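Local coordinates for protein endoglucanase A (Clostridium longisporum, PDB 6Q1I) that hydrolyses beta-1,4-linked glycans such as barley beta-glucan, lichenan, carboxymethylcellulose and xylan, here represented by its glycosyl hydrolase family 5 catalytic domain, at residues Ser10-Ala14 and Ser15-Gln19; Asn271-Ser275 and Lys276-Val280; Pro224-Lys227 and Asn228-Ala231; Ala187-Glu190 and Ser191-Thr195. All coordinates share one frame; numbering follows the deposited sequence.

Contact 1 of 4, residues Ser10-Ala14 and Ser15-Gln19; sequences SMRSA and SEIVQ
A capping box opens helix 14-20: S13, at the N-cap, and E16, three residues on, trade bonds between side chain and backbone. S13 OG accepts the N-H of E16 at 3.1 Å, and in the conformer described here, one of two for this glutamate, E16 OE2 takes S13 N at 2.8 Å. That N-H arrives on the anti side of the oxygen, 33° out of the carboxylate plane, while the S13 hydroxyl donates to the anti lone pair of the same E16 OE2 over 3.0 Å. Serine suits the cap because its short hydroxyl, set between its own N and carbonyl carbon (chi1 71°), can serve both partners; glutamate has the length to fold back, and its negative charge is probably favoured at this end of the helix dipole. Behind the box the regular helical bonds begin, with I17 N on S13 O at 3.0 Å and V18 N on A14 O. R12 and I17 flank the box: R12 CB packs on I17 CG1 at 3.7 Å, and I17 CG1 also lies over one guanidinium face, toward its rim, while NH2 forms a salt bridge with D151 and NH1 a hydrogen bond with the Y109 hydroxyl. A14 and V18 rest on I230 at the start of a barrel strand. The pairing of R12 with I17 spans the positions of a hydrophobic staple, a companion typical of the capping box.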
ATOM      1  N   SER A  10      17.890  -9.581 -15.475  1.00 22.05           N
ATOM      2  CA  SER A  10      16.735 -10.451 -15.293  1.00 19.33           C
ATOM      3  C   SER A  10      15.895 -10.024 -14.096  1.00 14.38           C
ATOM      4  O   SER A  10      16.388  -9.383 -13.180  1.00 16.19           O
ATOM      5  CB  SER A  10      17.201 -11.889 -15.102  1.00 24.24           C
ATOM      6  OG  SER A  10      17.731 -12.388 -16.311  1.00 28.01           O
ATOM      7  N   MET A  11      14.621 -10.385 -14.101  1.00 15.68           N
ATOM      8  CA  MET A  11      13.708 -10.045 -13.022  1.00 16.84           C
ATOM      9  C   MET A  11      13.324 -11.320 -12.287  1.00 17.26           C
ATOM     10  O   MET A  11      12.962 -12.321 -12.919  1.00 21.32           O
ATOM     11  CB  MET A  11      12.448  -9.380 -13.581  1.00 18.49           C
ATOM     12  CG  MET A  11      12.710  -8.234 -14.561  1.00 17.70           C
ATOM     13  SD  MET A  11      13.366  -6.752 -13.781  1.00 14.20           S
ATOM     14  CE  MET A  11      11.873  -6.063 -13.096  1.00 14.33           C
ATOM     15  N   ARG A  12      13.419 -11.290 -10.959  1.00 17.08           N
ATOM     16  CA  ARG A  12      12.959 -12.416 -10.157  1.00 16.61           C
ATOM     17  C   ARG A  12      11.453 -12.584 -10.305  1.00 17.13           C
ATOM     18  O   ARG A  12      10.722 -11.631 -10.588  1.00 20.19           O
ATOM     19  CB  ARG A  12      13.286 -12.184  -8.680  1.00 17.65           C
ATOM     20  CG  ARG A  12      14.718 -12.529  -8.279  1.00 18.57           C
ATOM     21  CD  ARG A  12      15.018 -12.048  -6.880  1.00 20.58           C
ATOM     22  NE  ARG A  12      15.065 -10.595  -6.821  1.00 18.98           N
ATOM     23  CZ  ARG A  12      15.307  -9.892  -5.720  1.00 21.77           C
ATOM     24  NH1 ARG A  12      15.517 -10.506  -4.563  1.00 23.42           N
ATOM     25  NH2 ARG A  12      15.334  -8.571  -5.776  1.00 22.18           N
ATOM     26  N   SER A  13      10.984 -13.810 -10.108  1.00 16.37           N
ATOM     27  CA  SER A  13       9.550 -14.037 -10.076  1.00 15.49           C
ATOM     28  C   SER A  13       8.925 -13.315  -8.886  1.00 13.37           C
ATOM     29  O   SER A  13       9.572 -13.042  -7.872  1.00 13.30           O
ATOM     30  CB  SER A  13       9.254 -15.521  -9.940  1.00 16.52           C
ATOM     31  OG  SER A  13       9.593 -15.959  -8.643  1.00 17.83           O
ATOM     32  N   ALA A  14       7.633 -13.024  -9.009  1.00 12.27           N
ATOM     33  CA  ALA A  14       6.940 -12.360  -7.916  1.00 13.09           C
ATOM     34  C   ALA A  14       7.037 -13.185  -6.645  1.00 13.10           C
ATOM     35  O   ALA A  14       7.194 -12.634  -5.552  1.00 14.16           O
ATOM     36  CB  ALA A  14       5.483 -12.122  -8.295  1.00 14.02           C
ATOM     37  N   SER A  15       6.953 -14.510  -6.764  1.00 13.21           N
ATOM     38  CA  SER A  15       7.017 -15.351  -5.573  0.58 15.11           C
ATOM     39  C   SER A  15       8.374 -15.231  -4.891  1.00 15.38           C
ATOM     40  O   SER A  15       8.455 -15.208  -3.657  1.00 19.65           O
ATOM     41  CB  SER A  15       6.707 -16.803  -5.934  0.58 17.24           C
ATOM     42  OG  SER A  15       5.370 -16.925  -6.382  0.58 20.37           O
ATOM     43  N   GLU A  16       9.451 -15.137  -5.670  1.00 13.20           N
ATOM     44  CA  GLU A  16      10.778 -14.976  -5.082  0.54 13.72           C
ATOM     45  C   GLU A  16      10.905 -13.631  -4.374  1.00 13.94           C
ATOM     46  O   GLU A  16      11.458 -13.541  -3.272  1.00 15.52           O
ATOM     47  CB  GLU A  16      11.841 -15.066  -6.180  0.54 14.38           C
ATOM     48  CG  GLU A  16      11.994 -16.430  -6.859  0.54 17.07           C
ATOM     49  CD  GLU A  16      12.945 -16.386  -8.063  0.54 19.76           C
ATOM     50  OE1 GLU A  16      14.139 -16.703  -7.890  0.54 22.41           O
ATOM     51  OE2 GLU A  16      12.514 -16.020  -9.181  0.54 18.66           O
ATOM     52  N   ILE A  17      10.413 -12.569  -5.010  1.00 11.64           N
ATOM     53  CA  ILE A  17      10.554 -11.230  -4.448  1.00 11.46           C
ATOM     54  C   ILE A  17       9.827 -11.131  -3.113  1.00 10.94           C
ATOM     55  O   ILE A  17      10.354 -10.578  -2.137  1.00 10.84           O
ATOM     56  CB  ILE A  17      10.056 -10.188  -5.469  1.00 12.08           C
ATOM     57  CG1 ILE A  17      11.024 -10.120  -6.659  1.00 15.02           C
ATOM     58  CG2 ILE A  17       9.878  -8.811  -4.811  1.00 13.54           C
ATOM     59  CD1 ILE A  17      10.462  -9.441  -7.894  1.00 16.91           C
ATOM     60  N   VAL A  18       8.614 -11.677  -3.038  1.00 10.76           N
ATOM     61  CA  VAL A  18       7.833 -11.556  -1.810  1.00 11.30           C
ATOM     62  C   VAL A  18       8.558 -12.213  -0.637  1.00 11.66           C
ATOM     63  O   VAL A  18       8.430 -11.764   0.511  1.00 12.18           O
ATOM     64  CB  VAL A  18       6.416 -12.120  -2.052  1.00 11.77           C
ATOM     65  CG1 VAL A  18       5.649 -12.283  -0.774  1.00 15.47           C
ATOM     66  CG2 VAL A  18       5.636 -11.220  -2.986  1.00 12.43           C
ATOM     67  N   GLN A  19       9.345 -13.260  -0.900  1.00 12.25           N
ATOM     68  CA  GLN A  19      10.070 -13.930   0.174  1.00 13.91           C
ATOM     69  C   GLN A  19      11.049 -13.005   0.882  1.00 13.21           C
ATOM     70  O   GLN A  19      11.381 -13.250   2.047  1.00 14.16           O
ATOM     71  CB  GLN A  19      10.823 -15.150  -0.371  1.00 16.97           C
ATOM     72  CG  GLN A  19       9.916 -16.276  -0.817  1.00 21.62           C
ATOM     73  CD  GLN A  19      10.682 -17.512  -1.227  1.00 29.45           C
ATOM     74  OE1 GLN A  19      11.211 -17.592  -2.332  1.00 34.00           O
ATOM     75  NE2 GLN A  19      10.751 -18.482  -0.333  1.00 32.48           N
TER

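Contact 2 of 4, residues Asn271-Ser275 and Lys276-Val280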
ATOM      1  N   ASN A 271      -3.509 -18.888   2.498  1.00 10.73           N
ATOM      2  CA  ASN A 271      -4.034 -20.090   1.878  1.00 11.57           C
ATOM      3  C   ASN A 271      -5.005 -19.760   0.753  1.00 11.40           C
ATOM      4  O   ASN A 271      -5.036 -20.463  -0.263  1.00 12.92           O
ATOM      5  CB  ASN A 271      -4.683 -20.991   2.932  1.00 13.24           C
ATOM      6  CG  ASN A 271      -3.688 -21.480   3.990  1.00 14.93           C
ATOM      7  OD1 ASN A 271      -2.479 -21.420   3.801  1.00 17.87           O
ATOM      8  ND2 ASN A 271      -4.206 -21.955   5.107  1.00 14.81           N
ATOM      9  N   THR A 272      -5.793 -18.694   0.892  1.00 11.34           N
ATOM     10  CA  THR A 272      -6.709 -18.342  -0.183  1.00 10.92           C
ATOM     11  C   THR A 272      -5.934 -17.917  -1.420  1.00 10.50           C
ATOM     12  O   THR A 272      -6.209 -18.387  -2.529  1.00 11.34           O
ATOM     13  CB  THR A 272      -7.671 -17.231   0.243  1.00 11.50           C
ATOM     14  OG1 THR A 272      -8.457 -17.656   1.359  1.00 12.07           O
ATOM     15  CG2 THR A 272      -8.605 -16.887  -0.909  1.00 12.21           C
ATOM     16  N   PHE A 273      -4.962 -17.024  -1.258  1.00 10.06           N
ATOM     17  CA  PHE A 273      -4.224 -16.573  -2.433  1.00  9.83           C
ATOM     18  C   PHE A 273      -3.329 -17.671  -2.998  1.00 10.95           C
ATOM     19  O   PHE A 273      -3.209 -17.779  -4.221  1.00 12.08           O
ATOM     20  CB  PHE A 273      -3.515 -15.248  -2.143  1.00  9.47           C
ATOM     21  CG  PHE A 273      -4.481 -14.107  -1.964  1.00  9.31           C
ATOM     22  CD1 PHE A 273      -5.273 -13.693  -3.029  1.00  9.95           C
ATOM     23  CD2 PHE A 273      -4.624 -13.469  -0.744  1.00  8.33           C
ATOM     24  CE1 PHE A 273      -6.183 -12.664  -2.880  1.00 11.35           C
ATOM     25  CE2 PHE A 273      -5.531 -12.435  -0.595  1.00  9.41           C
ATOM     26  CZ  PHE A 273      -6.310 -12.038  -1.651  1.00  9.77           C
ATOM     27  N   LYS A 274      -2.749 -18.529  -2.151  1.00 11.34           N
ATOM     28  CA  LYS A 274      -1.997 -19.674  -2.663  1.00 13.33           C
ATOM     29  C   LYS A 274      -2.884 -20.592  -3.489  1.00 13.88           C
ATOM     30  O   LYS A 274      -2.463 -21.095  -4.541  1.00 14.29           O
ATOM     31  CB  LYS A 274      -1.350 -20.440  -1.509  1.00 17.73           C
ATOM     32  CG  LYS A 274       0.050 -19.953  -1.159  1.00 25.68           C
ATOM     33  CD  LYS A 274       0.771 -20.916  -0.222  1.00 30.70           C
ATOM     34  CE  LYS A 274       2.262 -20.615  -0.158  1.00 33.95           C
ATOM     35  NZ  LYS A 274       2.973 -21.060  -1.391  1.00 36.46           N
ATOM     36  N   SER A 275      -4.119 -20.820  -3.037  1.00 13.43           N
ATOM     37  CA  SER A 275      -5.032 -21.678  -3.785  1.00 13.43           C
ATOM     38  C   SER A 275      -5.403 -21.072  -5.132  1.00 13.37           C
ATOM     39  O   SER A 275      -5.850 -21.806  -6.021  1.00 15.88           O
ATOM     40  CB  SER A 275      -6.290 -21.996  -2.964  1.00 14.55           C
ATOM     41  OG  SER A 275      -7.211 -20.918  -2.931  1.00 15.46           O
ATOM     42  N   LYS A 276      -5.193 -19.758  -5.299  1.00 13.31           N
ATOM     43  CA  LYS A 276      -5.333 -19.045  -6.563  1.00 13.06           C
ATOM     44  C   LYS A 276      -4.021 -18.890  -7.327  1.00 14.80           C
ATOM     45  O   LYS A 276      -4.021 -18.302  -8.413  1.00 16.57           O
ATOM     46  CB  LYS A 276      -5.924 -17.652  -6.303  1.00 14.11           C
ATOM     47  CG  LYS A 276      -7.362 -17.683  -5.821  1.00 13.81           C
ATOM     48  CD  LYS A 276      -7.846 -16.302  -5.378  1.00 14.20           C
ATOM     49  CE  LYS A 276      -9.291 -16.330  -4.923  1.00 14.11           C
ATOM     50  NZ  LYS A 276     -10.199 -16.213  -6.090  1.00 13.80           N
ATOM     51  N   GLY A 277      -2.912 -19.389  -6.797  1.00 12.80           N
ATOM     52  CA  GLY A 277      -1.644 -19.376  -7.497  1.00 13.33           C
ATOM     53  C   GLY A 277      -0.780 -18.142  -7.321  1.00 13.13           C
ATOM     54  O   GLY A 277       0.180 -17.978  -8.084  1.00 14.68           O
ATOM     55  N   VAL A 278      -1.073 -17.278  -6.348  1.00 11.17           N
ATOM     56  CA  VAL A 278      -0.298 -16.052  -6.170  1.00  9.96           C
ATOM     57  C   VAL A 278       0.135 -15.826  -4.729  1.00  9.46           C
ATOM     58  O   VAL A 278      -0.562 -16.235  -3.786  1.00  9.77           O
ATOM     59  CB  VAL A 278      -1.055 -14.804  -6.681  1.00 10.86           C
ATOM     60  CG1 VAL A 278      -1.284 -14.899  -8.176  1.00 12.57           C
ATOM     61  CG2 VAL A 278      -2.351 -14.559  -5.907  1.00 11.31           C
ATOM     62  N   PRO A 279       1.245 -15.120  -4.521  1.00  8.75           N
ATOM     63  CA  PRO A 279       1.577 -14.627  -3.181  1.00  8.54           C
ATOM     64  C   PRO A 279       0.698 -13.445  -2.810  1.00  8.12           C
ATOM     65  O   PRO A 279      -0.050 -12.908  -3.630  1.00  9.03           O
ATOM     66  CB  PRO A 279       3.042 -14.211  -3.303  1.00 10.59           C
ATOM     67  CG  PRO A 279       3.269 -13.993  -4.763  1.00 12.69           C
ATOM     68  CD  PRO A 279       2.207 -14.692  -5.545  1.00 10.35           C
ATOM     69  N   VAL A 280       0.814 -13.026  -1.548  1.00  8.25           N
ATOM     70  CA  VAL A 280       0.059 -11.905  -1.004  1.00  8.44           C
ATOM     71  C   VAL A 280       0.991 -10.997  -0.210  1.00  7.61           C
ATOM     72  O   VAL A 280       1.881 -11.467   0.507  1.00  8.21           O
ATOM     73  CB  VAL A 280      -1.156 -12.379  -0.166  1.00  8.41           C
ATOM     74  CG1 VAL A 280      -0.733 -13.306   0.974  1.00 10.67           C
ATOM     75  CG2 VAL A 280      -1.960 -11.198   0.354  1.00  9.35           C
TER
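F273 is the side chain around which the chain folds as helix 256-275 ends. Its CD2 touches V280 CG2 at 3.7 Å, the two side chains crossing at about a right angle, and its CB meets V278 CG2 at 4.0 Å. A phenylalanine with CG anti to its carbonyl carbon (chi1 -68°) directs the ring toward V280, whose CG2 is the nearer valine branch, while V278 touches CB more loosely; F221 completes the cluster through an edge-to-face ring contact, and A231 and V233 of the neighbouring barrel strand also touch the F273 side chain.

The backbone holds these groups in place. V278 N donates to F273 O at 3.1 Å, almost straight at 171° although the donor stands above the carbonyl plane, and G277 N reaches K274 O at 2.9 Å. G277 has positive phi (88°), and a glycine fits because a CB there would press against the preceding carbonyl oxygen. K276 N makes weak bonds to both T272 O and F273 O.

Farther out, S275 OG donates to T272 O at 2.8 Å, tying the last turn to itself. K276 runs alongside T272, its CE 4.1 Å from T272 CG2, so its aliphatic part lies beside the threonine methyl while the ammonium continues to the carbonyls of F221 and N219. The positive phi of G277 and the bonds back into the last turn, with the apolar contact between F273 and V278, make this a Schellman motif, here ending a barrel helix just before strand 280-285.

Contact 3 of 4, residues Pro224-Lys227 and Asn228-Ala231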
ATOM      1  N   PRO A 224      -5.208 -12.424 -13.462  1.00 13.42           N
ATOM      2  CA  PRO A 224      -5.053 -12.470 -14.924  1.00 13.17           C
ATOM      3  C   PRO A 224      -4.077 -13.561 -15.351  1.00 12.63           C
ATOM      4  O   PRO A 224      -3.342 -14.131 -14.545  1.00 13.28           O
ATOM      5  CB  PRO A 224      -4.494 -11.084 -15.271  1.00 15.88           C
ATOM      6  CG  PRO A 224      -4.827 -10.221 -14.103  1.00 16.00           C
ATOM      7  CD  PRO A 224      -4.796 -11.122 -12.905  1.00 16.24           C
ATOM      8  N   ASP A 225      -4.067 -13.850 -16.653  1.00 12.03           N
ATOM      9  CA  ASP A 225      -3.124 -14.814 -17.226  1.00 12.15           C
ATOM     10  C   ASP A 225      -1.759 -14.138 -17.315  1.00 12.35           C
ATOM     11  O   ASP A 225      -1.375 -13.560 -18.336  1.00 14.14           O
ATOM     12  CB  ASP A 225      -3.603 -15.319 -18.581  1.00 13.64           C
ATOM     13  CG  ASP A 225      -2.677 -16.376 -19.172  1.00 15.18           C
ATOM     14  OD1 ASP A 225      -1.671 -16.743 -18.532  1.00 18.57           O
ATOM     15  OD2 ASP A 225      -2.955 -16.850 -20.289  1.00 17.05           O
ATOM     16  N   ASP A 226      -1.023 -14.224 -16.211  1.00 11.26           N
ATOM     17  CA  ASP A 226       0.252 -13.548 -16.028  1.00 11.11           C
ATOM     18  C   ASP A 226       0.970 -14.293 -14.913  1.00 12.73           C
ATOM     19  O   ASP A 226       0.340 -14.697 -13.936  1.00 15.53           O
ATOM     20  CB  ASP A 226       0.029 -12.089 -15.613  1.00 11.91           C
ATOM     21  CG  ASP A 226       1.296 -11.268 -15.637  1.00 13.60           C
ATOM     22  OD1 ASP A 226       1.521 -10.584 -16.648  1.00 16.30           O
ATOM     23  OD2 ASP A 226       2.061 -11.291 -14.647  1.00 14.19           O
ATOM     24  N   LYS A 227       2.283 -14.450 -15.044  1.00 13.94           N
ATOM     25  CA  LYS A 227       3.030 -15.272 -14.103  1.00 15.39           C
ATOM     26  C   LYS A 227       3.596 -14.508 -12.913  1.00 13.99           C
ATOM     27  O   LYS A 227       4.158 -15.148 -12.016  1.00 16.49           O
ATOM     28  CB  LYS A 227       4.185 -15.993 -14.815  1.00 20.09           C
ATOM     29  CG  LYS A 227       3.750 -16.911 -15.960  1.00 25.04           C
ATOM     30  CD  LYS A 227       2.544 -17.773 -15.592  1.00 30.67           C
ATOM     31  CE  LYS A 227       2.329 -18.915 -16.584  1.00 33.98           C
ATOM     32  NZ  LYS A 227       2.421 -18.474 -18.009  1.00 35.89           N
ATOM     33  N   ASN A 228       3.473 -13.177 -12.867  1.00 11.55           N
ATOM     34  CA  ASN A 228       4.144 -12.368 -11.839  1.00 11.55           C
ATOM     35  C   ASN A 228       3.201 -11.366 -11.185  1.00  9.70           C
ATOM     36  O   ASN A 228       3.520 -10.186 -11.012  1.00 11.87           O
ATOM     37  CB  ASN A 228       5.381 -11.706 -12.413  1.00 12.61           C
ATOM     38  CG  ASN A 228       6.427 -12.709 -12.756  1.00 16.07           C
ATOM     39  OD1 ASN A 228       6.927 -13.407 -11.874  1.00 17.31           O
ATOM     40  ND2 ASN A 228       6.704 -12.862 -14.045  1.00 18.68           N
ATOM     41  N   VAL A 229       2.052 -11.858 -10.747  1.00  9.63           N
ATOM     42  CA  VAL A 229       1.054 -11.088 -10.010  1.00  9.54           C
ATOM     43  C   VAL A 229       1.170 -11.392  -8.523  1.00  8.43           C
ATOM     44  O   VAL A 229       1.446 -12.530  -8.117  1.00  9.94           O
ATOM     45  CB  VAL A 229      -0.361 -11.418 -10.526  1.00 13.31           C
ATOM     46  CG1 VAL A 229      -1.447 -10.844  -9.604  1.00 13.44           C
ATOM     47  CG2 VAL A 229      -0.521 -10.909 -11.959  1.00 16.63           C
ATOM     48  N   ILE A 230       0.927 -10.367  -7.705  1.00  8.07           N
ATOM     49  CA  ILE A 230       0.845 -10.468  -6.255  1.00  7.61           C
ATOM     50  C   ILE A 230      -0.499  -9.883  -5.832  1.00  7.62           C
ATOM     51  O   ILE A 230      -0.889  -8.813  -6.309  1.00  8.64           O
ATOM     52  CB  ILE A 230       1.979  -9.647  -5.604  1.00  7.56           C
ATOM     53  CG1 ILE A 230       3.365 -10.107  -6.066  1.00  8.37           C
ATOM     54  CG2 ILE A 230       1.864  -9.692  -4.071  1.00  8.49           C
ATOM     55  CD1 ILE A 230       4.487  -9.128  -5.710  1.00 10.91           C
ATOM     56  N   ALA A 231      -1.206 -10.565  -4.935  1.00  7.65           N
ATOM     57  CA  ALA A 231      -2.418  -9.989  -4.360  1.00  7.52           C
ATOM     58  C   ALA A 231      -2.062  -8.967  -3.279  1.00  7.16           C
ATOM     59  O   ALA A 231      -1.152  -9.193  -2.476  1.00  8.31           O
ATOM     60  CB  ALA A 231      -3.272 -11.095  -3.745  1.00  9.15           C
TER
HETATM   61  O   HOH W   1       0.864 -14.638 -11.284  1.00 16.80           O
HETATM   62  O   HOH W   2       5.122 -11.526 -16.270  1.00 22.77           O
HETATM   63  O   HOH W   3       2.841 -14.737  -9.099  1.00 16.83           O
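N228 begins the second segment by giving its backbone N-H to D226 OD2 at 3.0 Å, a fairly straight bond (161°) that meets the oxygen on its anti side, 29° out of the carboxylate plane. Aspartate suits this place: with CG anti to the backbone N (chi1 -170°), OD2 turns forward to the residue two ahead while OD1 forms a salt bridge with R193 of helix 175-194. The N228 side chain divides its bonds: ND2 donates to a water at 3.0 Å that binds D226 OD2 only weakly, and OD1 accepts from A14 N. The arrangement is an Asx turn, leading the loop into strand 229-234 of the (beta/alpha)8 barrel, right after the inverse gamma turn centred on D225. At V229 the chain becomes strand. V229 N donates to a water at 3.1 Å that in turn donates to D226 O at 2.7 Å, and a third water donates to both K227 O and V229 O. The valine's CG2 lies beside the carboxylate, 3.7 Å from D226 OD2. It also makes a looser apolar contact with P224 CD at 4.4 Å, in a patch that L189 and M206 extend. Next, I230 bonds through its backbone to V204 and M206, and A231 to P279, just before strand 280-285, and to V281 within it.

Contact 4 of 4, residues Ala187-Glu190 and Ser191-Thr195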
ATOM      1  N   ALA A 187      -6.677  -4.419 -16.810  1.00  9.68           N
ATOM      2  CA  ALA A 187      -6.372  -3.401 -17.809  1.00 10.36           C
ATOM      3  C   ALA A 187      -5.082  -2.674 -17.470  1.00  9.01           C
ATOM      4  O   ALA A 187      -4.263  -2.410 -18.356  1.00  9.76           O
ATOM      5  CB  ALA A 187      -7.524  -2.401 -17.917  1.00 11.32           C
ATOM      6  N   ALA A 188      -4.887  -2.337 -16.192  1.00  8.73           N
ATOM      7  CA  ALA A 188      -3.637  -1.712 -15.779  1.00  8.41           C
ATOM      8  C   ALA A 188      -2.453  -2.637 -16.031  1.00  7.93           C
ATOM      9  O   ALA A 188      -1.411  -2.201 -16.535  1.00  9.14           O
ATOM     10  CB  ALA A 188      -3.716  -1.347 -14.300  1.00  8.72           C
ATOM     11  N   LEU A 189      -2.598  -3.922 -15.682  1.00  8.81           N
ATOM     12  CA  LEU A 189      -1.526  -4.884 -15.920  1.00  8.67           C
ATOM     13  C   LEU A 189      -1.197  -4.991 -17.407  1.00  9.35           C
ATOM     14  O   LEU A 189      -0.023  -5.050 -17.787  1.00 10.65           O
ATOM     15  CB  LEU A 189      -1.929  -6.247 -15.360  1.00  9.81           C
ATOM     16  CG  LEU A 189      -0.925  -7.385 -15.546  1.00 10.57           C
ATOM     17  CD1 LEU A 189       0.367  -7.118 -14.809  1.00 12.41           C
ATOM     18  CD2 LEU A 189      -1.549  -8.685 -15.091  1.00 13.17           C
ATOM     19  N   GLU A 190      -2.218  -5.039 -18.263  1.00  9.42           N
ATOM     20  CA  GLU A 190      -1.966  -5.148 -19.696  1.00  9.91           C
ATOM     21  C   GLU A 190      -1.153  -3.961 -20.185  1.00  9.73           C
ATOM     22  O   GLU A 190      -0.222  -4.119 -20.979  1.00 10.91           O
ATOM     23  CB  GLU A 190      -3.291  -5.244 -20.453  1.00 11.50           C
ATOM     24  CG  GLU A 190      -3.173  -5.722 -21.899  1.00 13.39           C
ATOM     25  CD  GLU A 190      -2.832  -4.635 -22.907  1.00 15.33           C
ATOM     26  OE1 GLU A 190      -3.034  -3.428 -22.633  1.00 16.06           O
ATOM     27  OE2 GLU A 190      -2.369  -5.015 -24.003  1.00 16.83           O
ATOM     28  N   SER A 191      -1.484  -2.762 -19.704  1.00  9.86           N
ATOM     29  CA  SER A 191      -0.745  -1.566 -20.094  1.00  9.73           C
ATOM     30  C   SER A 191       0.698  -1.605 -19.605  1.00 10.01           C
ATOM     31  O   SER A 191       1.611  -1.192 -20.331  1.00 11.49           O
ATOM     32  CB  SER A 191      -1.470  -0.322 -19.592  1.00 11.60           C
ATOM     33  OG  SER A 191      -2.731  -0.191 -20.226  1.00 12.33           O
ATOM     34  N   ILE A 192       0.926  -2.095 -18.383  1.00  9.59           N
ATOM     35  CA  ILE A 192       2.289  -2.238 -17.872  1.00  9.19           C
ATOM     36  C   ILE A 192       3.083  -3.180 -18.771  1.00  9.70           C
ATOM     37  O   ILE A 192       4.177  -2.852 -19.245  1.00 11.07           O
ATOM     38  CB  ILE A 192       2.258  -2.741 -16.412  1.00  9.29           C
ATOM     39  CG1 ILE A 192       1.680  -1.680 -15.462  1.00  9.11           C
ATOM     40  CG2 ILE A 192       3.639  -3.184 -15.968  1.00  9.88           C
ATOM     41  CD1 ILE A 192       1.241  -2.230 -14.111  1.00  9.07           C
ATOM     42  N   ARG A 193       2.525  -4.362 -19.039  1.00 10.28           N
ATOM     43  CA  ARG A 193       3.245  -5.376 -19.804  1.00 10.79           C
ATOM     44  C   ARG A 193       3.525  -4.918 -21.231  1.00 11.43           C
ATOM     45  O   ARG A 193       4.569  -5.246 -21.794  1.00 13.01           O
ATOM     46  CB  ARG A 193       2.442  -6.681 -19.835  1.00 10.90           C
ATOM     47  CG  ARG A 193       2.216  -7.337 -18.478  1.00 11.07           C
ATOM     48  CD  ARG A 193       3.525  -7.790 -17.852  1.00 13.64           C
ATOM     49  NE  ARG A 193       3.334  -8.480 -16.580  1.00 12.46           N
ATOM     50  CZ  ARG A 193       3.989  -8.203 -15.451  1.00 11.42           C
ATOM     51  NH1 ARG A 193       4.894  -7.236 -15.391  1.00 11.45           N
ATOM     52  NH2 ARG A 193       3.728  -8.907 -14.366  1.00 11.81           N
ATOM     53  N   LYS A 194       2.601  -4.165 -21.829  1.00 11.52           N
ATOM     54  CA  LYS A 194       2.749  -3.717 -23.209  1.00 12.23           C
ATOM     55  C   LYS A 194       3.957  -2.807 -23.402  1.00 12.58           C
ATOM     56  O   LYS A 194       4.475  -2.719 -24.519  1.00 15.81           O
ATOM     57  CB  LYS A 194       1.469  -2.989 -23.622  1.00 13.82           C
ATOM     58  CG  LYS A 194       1.366  -2.626 -25.088  1.00 17.48           C
ATOM     59  CD  LYS A 194       0.053  -1.896 -25.330  1.00 20.11           C
ATOM     60  CE  LYS A 194      -0.210  -1.676 -26.805  1.00 24.03           C
ATOM     61  NZ  LYS A 194      -1.531  -1.029 -26.998  1.00 27.05           N
ATOM     62  N   THR A 195       4.434  -2.135 -22.350  1.00 12.26           N
ATOM     63  CA  THR A 195       5.600  -1.266 -22.493  1.00 12.52           C
ATOM     64  C   THR A 195       6.906  -2.040 -22.645  1.00 14.46           C
ATOM     65  O   THR A 195       7.912  -1.441 -23.029  1.00 16.10           O
ATOM     66  CB  THR A 195       5.716  -0.264 -21.333  1.00 11.84           C
ATOM     67  OG1 THR A 195       5.981  -0.944 -20.100  1.00 12.32           O
ATOM     68  CG2 THR A 195       4.447   0.574 -21.215  1.00 12.84           C
TER
HETATM   69  O   HOH W   4      -3.275  -1.361 -24.501  1.00 20.08           O
HETATM   70  O   HOH W   5      -2.793  -3.884 -26.417  1.00 21.39           O
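L189 and R193 make the close side of this last turn of helix 175-194. L189 CD1 sits over one guanidinium face of R193, 3.5 Å above the plane and offset toward its rim, 3.7 Å from R193 NE. Chi1 (-63°, CG anti to the carbonyl carbon) sets R193 CG 3.3 Å from L189 O, and the bend at chi2 carries the guanidinium across the leucine, which offers the flat cation a greasy surface without competing for its N-H groups. NE pairs with D226, and NH1 bonds the carbonyls of R202 and N199. On a buried flank I192 CG1 lies 3.3 Å from A188 O, and W139 covers both residues. The helical bonds that hold the turn are regular, with R193 N on L189 O nearly along the C=O axis.

The opposite character belongs to E190 and K194, one turn apart and exposed. Their charges do not touch: E190 OE2 and K194 NZ are 5.1 Å apart, and two waters close the distance, one between E190 OE1 and the ammonium, the other between E190 OE2 and the same nitrogen. E190 OE1 also has a direct salt bridge with K136, which holds S191 OG as well.

At the C-terminal end T195 OG1 donates to I192 O at 2.8 Å, in the carbonyl plane, while T195 N bonds the same oxygen. The chemistry implies that the arginine is held by direct protein partners, whereas the attraction between E190 and K194 is probably softened by the water between them.

Overall arrangement
Contact 3 is the hub, its centre about 10 Å from that of contact 2 and about 12 Å from those of contacts 1 and 4. It meets contact 1 where N228 OD1 probably bonds A14 N (3.0 Å), contact 2 where A231 N probably bonds P279 O (2.9 Å), and contact 4 through the salt bridge of D226 OD1 and R193 NE (2.8 Å). P279 of contact 2 also packs on S15 and V18 of contact 1, whereas contact 4 touches neither. Contacts 1 to 3 gather where strands 229-234 and 280-285 enter the barrel. The V280 side chain lies about 12 Å from that of Q284, altered here from the probable nucleophile.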